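Local coordinates for protein acetyltransferase, GNAT family (Colwellia psychrerythraea, PDB 3IWG) that probably acts as an acyltransferase of the GNAT family, transferring acyl groups other than amino-acyl groups, at residues F157-I162 / Q167-Y172; K190-G195 / Q221-K226. All coordinates share one frame; numbering follows the deposited sequence.

In the fold
Contact 1 (157-162 / 167-172) and contact 2 (190-195 / 221-226) both belong to the C-terminal GNAT-like half of the chain, with their centres about 16 Å apart. Contact 1 joins two successive helices; contact 2 sets a strand against the first turn of another helix. Each is a small, buried apolar patch with no hydrogen bond across it, yet the surroundings differ: helix 166-178 also packs on the second subunit, whereas the helix start in contact 2 receives a sulfate. Phe157 connects the two, its ring lying against the backbone of the 191-194 region, with CE2 of Phe157 3.4 Å from O of Leu191. Strand 190-199 thus has helix 151-162 on one face and helix 223-237 on the other.

Contact 1. Residues F157-I162 / Q167-Y172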
ATOM      1  N   PHE A 157      -0.770  13.870   8.032  1.00 27.47           N
ATOM      2  CA  PHE A 157      -1.849  13.960   9.021  1.00 27.46           C
ATOM      3  C   PHE A 157      -1.994  12.648   9.868  1.00 27.26           C
ATOM      4  O   PHE A 157      -1.998  12.678  11.103  1.00 25.64           O
ATOM      5  CB  PHE A 157      -3.162  14.340   8.311  1.00 27.61           C
ATOM      6  CG  PHE A 157      -4.327  14.447   9.234  1.00 28.24           C
ATOM      7  CD1 PHE A 157      -5.211  13.402   9.350  1.00 26.53           C
ATOM      8  CD2 PHE A 157      -4.514  15.597  10.007  1.00 27.41           C
ATOM      9  CE1 PHE A 157      -6.274  13.478  10.195  1.00 27.86           C
ATOM     10  CE2 PHE A 157      -5.573  15.691  10.845  1.00 28.16           C
ATOM     11  CZ  PHE A 157      -6.460  14.620  10.965  1.00 28.50           C
ATOM     12  N   ALA A 158      -2.030  11.488   9.208  1.00 26.88           N
ATOM     13  CA  ALA A 158      -2.190  10.258   9.949  1.00 26.73           C
ATOM     14  C   ALA A 158      -0.947   9.937  10.759  1.00 27.95           C
ATOM     15  O   ALA A 158      -1.066   9.496  11.903  1.00 29.02           O
ATOM     16  CB  ALA A 158      -2.541   9.104   9.029  1.00 26.35           C
ATOM     17  N   ALA A 159       0.240  10.153  10.195  1.00 28.37           N
ATOM     18  CA  ALA A 159       1.468   9.825  10.911  1.00 29.91           C
ATOM     19  C   ALA A 159       1.527  10.630  12.218  1.00 31.56           C
ATOM     20  O   ALA A 159       1.814  10.073  13.296  1.00 32.60           O
ATOM     21  CB  ALA A 159       2.735  10.119  10.037  1.00 28.69           C
ATOM     22  N   ALA A 160       1.238  11.927  12.117  1.00 32.42           N
ATOM     23  CA  ALA A 160       1.234  12.819  13.278  1.00 33.01           C
ATOM     24  C   ALA A 160       0.162  12.428  14.289  1.00 33.74           C
ATOM     25  O   ALA A 160       0.376  12.557  15.490  1.00 33.86           O
ATOM     26  CB  ALA A 160       1.044  14.288  12.831  1.00 32.47           C
ATOM     27  N   ASN A 161      -0.987  11.932  13.830  1.00 34.55           N
ATOM     28  CA  ASN A 161      -2.093  11.663  14.776  1.00 34.74           C
ATOM     29  C   ASN A 161      -2.175  10.259  15.271  1.00 35.78           C
ATOM     30  O   ASN A 161      -2.572  10.063  16.385  1.00 37.49           O
ATOM     31  CB  ASN A 161      -3.448  12.070  14.201  1.00 33.94           C
ATOM     32  CG  ASN A 161      -3.626  13.543  14.208  1.00 33.97           C
ATOM     33  OD1 ASN A 161      -3.793  14.142  15.267  1.00 33.22           O
ATOM     34  ND2 ASN A 161      -3.555  14.163  13.038  1.00 31.00           N
ATOM     35  N   ILE A 162      -1.846   9.255  14.483  1.00 37.34           N
ATOM     36  CA  ILE A 162      -1.939   7.871  15.011  1.00 38.25           C
ATOM     37  C   ILE A 162      -0.582   7.146  15.058  1.00 39.50           C
ATOM     38  O   ILE A 162      -0.521   5.997  15.472  1.00 40.81           O
ATOM     39  CB  ILE A 162      -2.945   6.986  14.197  1.00 38.30           C
ATOM     40  CG1 ILE A 162      -2.440   6.805  12.749  1.00 37.80           C
ATOM     41  CG2 ILE A 162      -4.354   7.589  14.204  1.00 36.45           C
ATOM     42  CD1 ILE A 162      -3.228   5.787  11.918  1.00 38.96           C
ATOM     43  N   GLN A 167       5.881   5.139   5.336  1.00 35.60           N
ATOM     44  CA  GLN A 167       6.007   4.281   4.165  1.00 34.96           C
ATOM     45  C   GLN A 167       4.708   3.455   3.994  1.00 32.38           C
ATOM     46  O   GLN A 167       4.098   3.394   2.933  1.00 31.53           O
ATOM     47  CB  GLN A 167       7.213   3.324   4.305  1.00 36.48           C
ATOM     48  CG  GLN A 167       8.597   3.984   4.351  1.00 40.41           C
ATOM     49  CD  GLN A 167       9.099   4.364   2.980  1.00 45.83           C
ATOM     50  OE1 GLN A 167       8.339   4.895   2.142  1.00 49.47           O
ATOM     51  NE2 GLN A 167      10.380   4.071   2.718  1.00 48.45           N
ATOM     52  N   TRP A 168       4.303   2.834   5.075  1.00 30.86           N
ATOM     53  CA  TRP A 168       3.049   2.066   5.121  1.00 29.64           C
ATOM     54  C   TRP A 168       1.791   2.890   4.747  1.00 28.21           C
ATOM     55  O   TRP A 168       1.017   2.521   3.844  1.00 27.54           O
ATOM     56  CB  TRP A 168       2.885   1.475   6.495  1.00 28.31           C
ATOM     57  CG  TRP A 168       1.841   0.471   6.527  1.00 30.73           C
ATOM     58  CD1 TRP A 168       1.977  -0.842   6.233  1.00 29.30           C
ATOM     59  CD2 TRP A 168       0.461   0.675   6.844  1.00 30.75           C
ATOM     60  NE1 TRP A 168       0.786  -1.476   6.370  1.00 31.02           N
ATOM     61  CE2 TRP A 168      -0.172  -0.566   6.720  1.00 30.17           C
ATOM     62  CE3 TRP A 168      -0.301   1.796   7.194  1.00 29.83           C
ATOM     63  CZ2 TRP A 168      -1.516  -0.733   6.950  1.00 29.73           C
ATOM     64  CZ3 TRP A 168      -1.617   1.644   7.412  1.00 30.02           C
ATOM     65  CH2 TRP A 168      -2.226   0.384   7.320  1.00 30.45           C
ATOM     66  N   LEU A 169       1.627   4.022   5.423  1.00 27.24           N
ATOM     67  CA  LEU A 169       0.536   4.967   5.125  1.00 25.50           C
ATOM     68  C   LEU A 169       0.525   5.390   3.670  1.00 24.33           C
ATOM     69  O   LEU A 169      -0.552   5.531   3.063  1.00 23.44           O
ATOM     70  CB  LEU A 169       0.643   6.182   6.007  1.00 24.72           C
ATOM     71  CG  LEU A 169      -0.152   6.378   7.278  1.00 26.30           C
ATOM     72  CD1 LEU A 169      -1.247   5.365   7.600  1.00 23.08           C
ATOM     73  CD2 LEU A 169       0.779   6.625   8.456  1.00 26.06           C
ATOM     74  N   THR A 170       1.704   5.562   3.082  1.00 23.77           N
ATOM     75  CA  THR A 170       1.772   5.978   1.693  1.00 23.44           C
ATOM     76  C   THR A 170       1.131   4.928   0.800  1.00 24.55           C
ATOM     77  O   THR A 170       0.381   5.249  -0.141  1.00 24.71           O
ATOM     78  CB  THR A 170       3.239   6.258   1.260  1.00 24.91           C
ATOM     79  OG1 THR A 170       3.820   7.219   2.144  1.00 22.93           O
ATOM     80  CG2 THR A 170       3.319   6.794  -0.183  1.00 23.57           C
ATOM     81  N   GLN A 171       1.363   3.657   1.109  1.00 25.03           N
ATOM     82  CA  GLN A 171       0.737   2.602   0.298  1.00 25.75           C
ATOM     83  C   GLN A 171      -0.725   2.437   0.637  1.00 25.30           C
ATOM     84  O   GLN A 171      -1.562   2.325  -0.238  1.00 26.35           O
ATOM     85  CB  GLN A 171       1.459   1.253   0.452  1.00 26.09           C
ATOM     86  CG  GLN A 171       2.934   1.243  -0.115  1.00 26.80           C
ATOM     87  CD  GLN A 171       3.040   1.610  -1.594  1.00 26.00           C
ATOM     88  OE1 GLN A 171       2.289   1.122  -2.445  1.00 26.71           O
ATOM     89  NE2 GLN A 171       4.008   2.444  -1.904  1.00 23.25           N
ATOM     90  N   TYR A 172      -1.048   2.423   1.907  1.00 25.32           N
ATOM     91  CA  TYR A 172      -2.439   2.164   2.322  1.00 25.80           C
ATOM     92  C   TYR A 172      -3.379   3.250   1.804  1.00 25.92           C
ATOM     93  O   TYR A 172      -4.410   2.981   1.181  1.00 26.56           O
ATOM     94  CB  TYR A 172      -2.487   2.126   3.815  1.00 26.18           C
ATOM     95  CG  TYR A 172      -3.845   1.972   4.383  1.00 27.34           C
ATOM     96  CD1 TYR A 172      -4.407   0.713   4.554  1.00 29.17           C
ATOM     97  CD2 TYR A 172      -4.563   3.083   4.801  1.00 27.25           C
ATOM     98  CE1 TYR A 172      -5.699   0.587   5.075  1.00 30.31           C
ATOM     99  CE2 TYR A 172      -5.838   2.974   5.297  1.00 25.22           C
ATOM    100  CZ  TYR A 172      -6.396   1.736   5.437  1.00 28.74           C
ATOM    101  OH  TYR A 172      -7.633   1.624   5.966  1.00 28.74           O
TER
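Leu169 reaches from helix 166-178 to the small residues Ala158 and Ala159 of helix 151-162. Its CB is still 5.3 Å from CB of Ala158, but CG comes within 4.0 Å of that methyl. From this branch point CD2 goes on to Ala159, lying 4.0 Å from its N and 4.3 Å from its CB, so it rests on the backbone as much as on a side chain. The other methyl, CD1, is turned nearly over the leucine's own CA (chi2 -8°) and sits at the edge of the Trp168 ring, in its plane; CD1 of Ile162 stays 4.8 Å from CD1 of Leu169. The two helices follow strand 144-145 as the helix pair that precedes the central strands in GNAT domains; CA of Ala159 lies 7.6 Å from CA of Leu169, an approach consistent with the small alanine side chains. Asn161 ND2 donates to O of Phe157 at 2.9 Å, from above the carbonyl plane, and lies 3.3 Å above the plane of the Phe157 ring, offset toward its rim. N of Asn161 reaches the same oxygen from the opposite face, while its OD1 accepts from N of Gln216. Trp168 packs on Gln171 of the second subunit.

Contact 2. Residues K190-G195 / Q221-K226; sequences KLLAAG and QGIAKK. With SO4 (sulfate ion), chain C.
Ile223, in the first turn of helix 223-237, fits its two branches against consecutive residues of strand 190-199. CG2, held anti to the backbone N, meets CB of Ala193 at 3.9 Å; CG1 lies beside the backbone N (chi1 -63°), anti to the carbonyl carbon, and carries CD1 to within 4.2 Å of CB of Leu192. These two apolar touches, methyl on methyl at Ala193 and methyl on methylene at Leu192, are the close part of the interface, and both Ala193 and Ile223 are buried. Leu192 and Ala193 together face Tyr185 in a classic beta bulge, and both direct their CB atoms at the isoleucine.

Beyond Leu192, itself only partly exposed, the flanking Gln221 and Gly222 are exposed, and Gly222, at the N-cap position, leads into the helix. A sulfate, probably from the crystallisation liquor, lies at this more open, polar end: N of Ala224 donates to its O3 at 3.0 Å (157°), and Arg219 NH1 and Gly220 N also hydrogen-bond to the sulfate. The Arg-Gly-Gln-Gly-Ile-Ala run matches the R-x-x-G-x-A form of the GNAT signature, so the anion probably marks where such enzymes hold the coenzyme A pyrophosphate.

Strand 190-199 runs between strands 182-187 and 207-214; helix 151-162 lies against Leu191 and Ala194, and helix 251-259 flanks Ala224 through Ala256.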
ATOM      1  N   LYS A 190      -5.892  23.145   5.732  1.00 30.97           N
ATOM      2  CA  LYS A 190      -5.459  22.068   6.647  1.00 31.04           C
ATOM      3  C   LYS A 190      -6.563  21.033   6.940  1.00 29.08           C
ATOM      4  O   LYS A 190      -7.765  21.319   6.864  1.00 27.91           O
ATOM      5  CB  LYS A 190      -4.921  22.673   7.961  1.00 32.42           C
ATOM      6  CG  LYS A 190      -3.487  23.195   7.866  1.00 36.61           C
ATOM      7  CD  LYS A 190      -3.159  24.171   9.016  1.00 42.59           C
ATOM      8  CE  LYS A 190      -1.687  24.691   8.914  1.00 47.50           C
ATOM      9  NZ  LYS A 190      -0.671  23.690   9.497  1.00 50.91           N
ATOM     10  N   LEU A 191      -6.108  19.831   7.269  1.00 27.18           N
ATOM     11  CA  LEU A 191      -6.967  18.695   7.502  1.00 25.91           C
ATOM     12  C   LEU A 191      -7.481  18.751   8.933  1.00 24.78           C
ATOM     13  O   LEU A 191      -6.684  18.749   9.845  1.00 25.10           O
ATOM     14  CB  LEU A 191      -6.186  17.389   7.289  1.00 25.54           C
ATOM     15  CG  LEU A 191      -6.310  16.801   5.889  1.00 26.31           C
ATOM     16  CD1 LEU A 191      -5.474  15.524   5.779  1.00 25.20           C
ATOM     17  CD2 LEU A 191      -7.820  16.515   5.532  1.00 25.59           C
ATOM     18  N   LEU A 192      -8.797  18.818   9.131  1.00 22.84           N
ATOM     19  CA  LEU A 192      -9.357  18.653  10.460  1.00 21.41           C
ATOM     20  C   LEU A 192      -9.628  17.170  10.754  1.00 20.55           C
ATOM     21  O   LEU A 192      -9.619  16.758  11.913  1.00 20.74           O
ATOM     22  CB  LEU A 192     -10.624  19.470  10.616  1.00 21.11           C
ATOM     23  CG  LEU A 192     -10.431  20.983  10.588  1.00 21.60           C
ATOM     24  CD1 LEU A 192     -11.742  21.719  10.738  1.00 19.38           C
ATOM     25  CD2 LEU A 192      -9.431  21.432  11.660  1.00 20.36           C
ATOM     26  N   ALA A 193      -9.866  16.370   9.722  1.00 18.78           N
ATOM     27  CA  ALA A 193     -10.093  14.957   9.926  1.00 18.50           C
ATOM     28  C   ALA A 193      -9.966  14.217   8.621  1.00 18.20           C
ATOM     29  O   ALA A 193     -10.135  14.812   7.579  1.00 17.98           O
ATOM     30  CB  ALA A 193     -11.497  14.720  10.507  1.00 16.93           C
ATOM     31  N   ALA A 194      -9.769  12.902   8.706  1.00 18.78           N
ATOM     32  CA  ALA A 194      -9.714  12.022   7.530  1.00 19.87           C
ATOM     33  C   ALA A 194     -10.751  10.947   7.725  1.00 20.30           C
ATOM     34  O   ALA A 194     -10.806  10.377   8.802  1.00 21.91           O
ATOM     35  CB  ALA A 194      -8.335  11.348   7.439  1.00 19.46           C
ATOM     36  N   GLY A 195     -11.512  10.613   6.693  1.00 20.17           N
ATOM     37  CA  GLY A 195     -12.516   9.576   6.803  1.00 20.32           C
ATOM     38  C   GLY A 195     -12.327   8.541   5.725  1.00 21.27           C
ATOM     39  O   GLY A 195     -11.933   8.877   4.596  1.00 21.64           O
ATOM     40  N   GLN A 221     -14.692  18.668  19.866  1.00 14.82           N
ATOM     41  CA  GLN A 221     -15.429  19.640  19.081  1.00 15.77           C
ATOM     42  C   GLN A 221     -16.495  19.006  18.188  1.00 16.01           C
ATOM     43  O   GLN A 221     -17.033  19.666  17.315  1.00 15.99           O
ATOM     44  CB  GLN A 221     -14.444  20.414  18.202  1.00 15.31           C
ATOM     45  CG  GLN A 221     -13.365  21.046  19.028  1.00 17.98           C
ATOM     46  CD  GLN A 221     -12.397  21.906  18.253  1.00 16.44           C
ATOM     47  OE1 GLN A 221     -11.607  22.656  18.840  1.00 17.07           O
ATOM     48  NE2 GLN A 221     -12.473  21.834  16.971  1.00 12.57           N
ATOM     49  N   GLY A 222     -16.759  17.715  18.379  1.00 16.53           N
ATOM     50  CA  GLY A 222     -17.852  17.033  17.710  1.00 16.91           C
ATOM     51  C   GLY A 222     -17.537  16.552  16.318  1.00 17.89           C
ATOM     52  O   GLY A 222     -18.408  16.070  15.612  1.00 18.61           O
ATOM     53  N   ILE A 223     -16.270  16.610  15.940  1.00 18.60           N
ATOM     54  CA  ILE A 223     -15.918  16.405  14.559  1.00 18.06           C
ATOM     55  C   ILE A 223     -16.118  14.970  14.177  1.00 18.84           C
ATOM     56  O   ILE A 223     -16.660  14.718  13.098  1.00 20.36           O
ATOM     57  CB  ILE A 223     -14.516  16.856  14.276  1.00 18.33           C
ATOM     58  CG1 ILE A 223     -14.415  18.377  14.515  1.00 17.33           C
ATOM     59  CG2 ILE A 223     -14.100  16.478  12.826  1.00 18.03           C
ATOM     60  CD1 ILE A 223     -13.109  19.042  14.035  1.00 15.96           C
ATOM     61  N   ALA A 224     -15.757  14.010  15.036  1.00 18.73           N
ATOM     62  CA  ALA A 224     -15.815  12.593  14.597  1.00 18.12           C
ATOM     63  C   ALA A 224     -17.280  12.224  14.305  1.00 18.57           C
ATOM     64  O   ALA A 224     -17.565  11.551  13.321  1.00 18.99           O
ATOM     65  CB  ALA A 224     -15.213  11.653  15.610  1.00 16.68           C
ATOM     66  N   LYS A 225     -18.214  12.685  15.135  1.00 18.61           N
ATOM     67  CA  LYS A 225     -19.599  12.382  14.870  1.00 20.11           C
ATOM     68  C   LYS A 225     -19.986  12.812  13.458  1.00 20.44           C
ATOM     69  O   LYS A 225     -20.610  12.053  12.717  1.00 19.83           O
ATOM     70  CB  LYS A 225     -20.514  13.042  15.860  1.00 20.28           C
ATOM     71  CG  LYS A 225     -21.980  12.744  15.625  1.00 23.09           C
ATOM     72  CD  LYS A 225     -22.820  13.385  16.737  1.00 25.29           C
ATOM     73  CE  LYS A 225     -24.361  13.122  16.558  1.00 27.40           C
ATOM     74  NZ  LYS A 225     -25.144  14.216  15.891  1.00 28.41           N
ATOM     75  N   LYS A 226     -19.593  14.029  13.095  1.00 20.74           N
ATOM     76  CA  LYS A 226     -19.984  14.583  11.833  1.00 20.82           C
ATOM     77  C   LYS A 226     -19.382  13.830  10.661  1.00 20.37           C
ATOM     78  O   LYS A 226     -20.009  13.712   9.597  1.00 19.07           O
ATOM     79  CB  LYS A 226     -19.589  16.037  11.782  1.00 21.93           C
ATOM     80  CG  LYS A 226     -20.285  16.897  12.816  1.00 23.59           C
ATOM     81  CD  LYS A 226     -20.497  18.298  12.310  1.00 28.29           C
ATOM     82  CE  LYS A 226     -19.671  19.389  12.992  1.00 28.84           C
ATOM     83  NZ  LYS A 226     -20.587  20.200  13.830  1.00 29.49           N
TER
HETATM   84  S   SO4 C 501     -13.895  13.662  18.815  1.00 38.18           S
HETATM   85  O1  SO4 C 501     -12.950  14.550  19.499  1.00 35.79           O
HETATM   86  O2  SO4 C 501     -13.353  12.306  18.656  1.00 35.15           O
HETATM   87  O3  SO4 C 501     -14.195  14.293  17.556  1.00 32.14           O
HETATM   88  O4  SO4 C 501     -15.149  13.444  19.580  1.00 34.38           O